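Local coordinates for La protein (Trypanosoma brucei, PDB 1S29), which probably binds RNA, this chain being its N-terminal La motif, a winged-helix domain that mediates RNA binding through a conserved aromatic patch, at residues E19-D24 / L51-V56. Numbering follows the deposited sequence.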
loop_
_atom_site.group_PDB
_atom_site.type_symbol
_atom_site.label_atom_id
_atom_site.label_comp_id
_atom_site.label_asym_id
_atom_site.label_seq_id
_atom_site.Cartn_x
_atom_site.Cartn_y
_atom_site.Cartn_z
ATOM N N GLU A 19 -1.592 -5.366 -0.343
ATOM C CA GLU A 19 -1.776 -6.291 0.766
ATOM C C GLU A 19 -0.636 -7.317 0.750
ATOM O O GLU A 19 -0.217 -7.805 1.796
ATOM C CB GLU A 19 -3.136 -6.992 0.659
ATOM C CG GLU A 19 -4.293 -6.019 0.725
ATOM C CD GLU A 19 -5.649 -6.681 0.577
ATOM O OE1 GLU A 19 -5.737 -7.750 -0.065
ATOM O OE2 GLU A 19 -6.636 -6.119 1.094
ATOM N N PHE A 20 -0.135 -7.630 -0.440
ATOM C CA PHE A 20 0.963 -8.590 -0.582
ATOM C C PHE A 20 2.208 -8.105 0.146
ATOM O O PHE A 20 2.819 -8.840 0.920
ATOM C CB PHE A 20 1.298 -8.785 -2.065
ATOM C CG PHE A 20 2.507 -9.655 -2.322
ATOM C CD1 PHE A 20 2.405 -11.044 -2.308
ATOM C CD2 PHE A 20 3.740 -9.078 -2.617
ATOM C CE1 PHE A 20 3.515 -11.846 -2.590
ATOM C CE2 PHE A 20 4.857 -9.871 -2.901
ATOM C CZ PHE A 20 4.740 -11.262 -2.887
ATOM N N TYR A 21 2.592 -6.861 -0.105
ATOM C CA TYR A 21 3.780 -6.322 0.536
ATOM C C TYR A 21 3.650 -6.253 2.051
ATOM O O TYR A 21 4.640 -6.395 2.769
ATOM C CB TYR A 21 4.101 -4.935 -0.033
ATOM C CG TYR A 21 4.671 -4.979 -1.436
ATOM C CD1 TYR A 21 3.987 -4.417 -2.510
ATOM C CD2 TYR A 21 5.898 -5.589 -1.688
ATOM C CE1 TYR A 21 4.515 -4.459 -3.804
ATOM C CE2 TYR A 21 6.432 -5.638 -2.979
ATOM C CZ TYR A 21 5.736 -5.070 -4.028
ATOM O OH TYR A 21 6.271 -5.103 -5.299
ATOM N N PHE A 22 2.429 -6.049 2.537
ATOM C CA PHE A 22 2.183 -5.960 3.975
ATOM C C PHE A 22 1.733 -7.265 4.628
ATOM O O PHE A 22 1.412 -7.282 5.807
ATOM C CB PHE A 22 1.138 -4.879 4.258
ATOM C CG PHE A 22 1.667 -3.473 4.148
ATOM C CD1 PHE A 22 2.435 -2.922 5.171
ATOM C CD2 PHE A 22 1.395 -2.699 3.030
ATOM C CE1 PHE A 22 2.921 -1.621 5.078
ATOM C CE2 PHE A 22 1.876 -1.396 2.927
ATOM C CZ PHE A 22 2.638 -0.855 3.950
ATOM N N SER A 23 1.707 -8.359 3.872
ATOM C CA SER A 23 1.269 -9.633 4.441
ATOM C C SER A 23 2.221 -10.102 5.531
ATOM O O SER A 23 3.392 -9.732 5.537
ATOM C CB SER A 23 1.178 -10.709 3.355
ATOM O OG SER A 23 2.458 -11.208 3.009
ATOM N N ASP A 24 1.711 -10.915 6.450
ATOM C CA ASP A 24 2.528 -11.437 7.541
ATOM C C ASP A 24 3.795 -12.116 7.029
ATOM O O ASP A 24 4.885 -11.895 7.550
ATOM C CB ASP A 24 1.739 -12.457 8.372
ATOM C CG ASP A 24 0.713 -11.810 9.278
ATOM O OD1 ASP A 24 0.574 -10.571 9.239
ATOM O OD2 ASP A 24 0.045 -12.551 10.031
ATOM N N LEU A 51 4.719 3.593 -4.213
ATOM C CA LEU A 51 4.832 3.817 -5.646
ATOM C C LEU A 51 6.182 3.378 -6.211
ATOM O O LEU A 51 6.324 3.207 -7.424
ATOM C CB LEU A 51 4.601 5.294 -5.969
ATOM C CG LEU A 51 3.159 5.797 -5.903
ATOM C CD1 LEU A 51 3.122 7.275 -6.234
ATOM C CD2 LEU A 51 2.306 5.025 -6.895
ATOM N N THR A 52 7.171 3.192 -5.340
ATOM C CA THR A 52 8.495 2.782 -5.801
ATOM C C THR A 52 8.653 1.266 -5.895
ATOM O O THR A 52 9.634 0.773 -6.454
ATOM C CB THR A 52 9.611 3.336 -4.890
ATOM O OG1 THR A 52 9.598 2.653 -3.628
ATOM C CG2 THR A 52 9.417 4.836 -4.668
ATOM N N PHE A 53 7.689 0.528 -5.355
ATOM C CA PHE A 53 7.734 -0.931 -5.392
ATOM C C PHE A 53 7.227 -1.419 -6.743
ATOM O O PHE A 53 6.222 -0.931 -7.249
ATOM C CB PHE A 53 6.880 -1.512 -4.263
ATOM C CG PHE A 53 7.361 -1.140 -2.888
ATOM C CD1 PHE A 53 6.577 -1.412 -1.772
ATOM C CD2 PHE A 53 8.597 -0.522 -2.703
ATOM C CE1 PHE A 53 7.018 -1.075 -0.493
ATOM C CE2 PHE A 53 9.043 -0.182 -1.432
ATOM C CZ PHE A 53 8.251 -0.459 -0.324
ATOM N N LYS A 54 7.939 -2.390 -7.311
ATOM C CA LYS A 54 7.627 -2.957 -8.621
ATOM C C LYS A 54 6.178 -3.318 -8.919
ATOM O O LYS A 54 5.654 -2.959 -9.978
ATOM C CB LYS A 54 8.478 -4.208 -8.869
ATOM C CG LYS A 54 8.139 -4.907 -10.181
ATOM C CD LYS A 54 8.672 -6.331 -10.246
ATOM C CE LYS A 54 8.217 -6.995 -11.540
ATOM N NZ LYS A 54 8.623 -8.419 -11.650
ATOM N N ARG A 55 5.538 -4.041 -8.008
ATOM C CA ARG A 55 4.163 -4.467 -8.242
ATOM C C ARG A 55 3.160 -3.322 -8.229
ATOM O O ARG A 55 2.037 -3.461 -8.719
ATOM C CB ARG A 55 3.772 -5.553 -7.235
ATOM C CG ARG A 55 4.661 -6.787 -7.336
ATOM C CD ARG A 55 4.125 -7.938 -6.525
ATOM N NE ARG A 55 4.949 -9.132 -6.681
ATOM C CZ ARG A 55 4.547 -10.360 -6.374
ATOM N NH1 ARG A 55 3.323 -10.557 -5.896
ATOM N NH2 ARG A 55 5.365 -11.391 -6.552
ATOM N N VAL A 56 3.560 -2.184 -7.672
ATOM C CA VAL A 56 2.680 -1.022 -7.648
ATOM C C VAL A 56 3.013 -0.131 -8.844
ATOM O O VAL A 56 2.122 0.331 -9.559
ATOM C CB VAL A 56 2.859 -0.215 -6.348
ATOM C CG1 VAL A 56 2.107 1.106 -6.443
ATOM C CG2 VAL A 56 2.343 -1.024 -5.167
#
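Tyr21, in the last turn of helix 8-21, faces Phe53, the N-cap residue of helix 54-57, with their CA atoms 8.9 Å apart, too wide for the two backbones to meet directly, so that side chains must span it. The Tyr21 hydroxyl accepts a hydrogen bond from the backbone N of Arg55, 3.0 Å from Tyr21 OH at an N-H...O angle of 159°. Coming so early in the helix, Arg55 N lacks the carbonyl one turn back that later amides use, and the rigid phenol, long enough to cross from helix 8-21, supplies an acceptor. Phe53 lays CD1 over the centre of one Tyr21 face, its CB 3.7 Å from Tyr21 CZ, in an edge-to-face pair with centroids 5.1 Å apart and planes at 56°. Phenylalanine suits this place because its apolar ring can also pack on Phe32 and Leu33 of helix 31-37. In this winged-helix La motif, the contact ties the long N-terminal helix to the short helix following 47-50, and its partly exposed aromatic side chains are consistent with membership of the conserved patch through which the domain binds RNA. Phe20 stands over the opposite face of Tyr21, its CD2 offset toward the rim. With CG anti to the backbone N, its ring offers a flat pi face to the guanidinium of Arg55, which stacks upon it as a cation-pi pair, planes 10° apart. Arg55 NH1 sits over the ring centre, 3.4 Å from Phe20 CZ. Arginine fits because its extended chain carries the flat cation past the Tyr21 hydroxyl, Arg55 CG coming within 3.1 Å of Tyr21 OH.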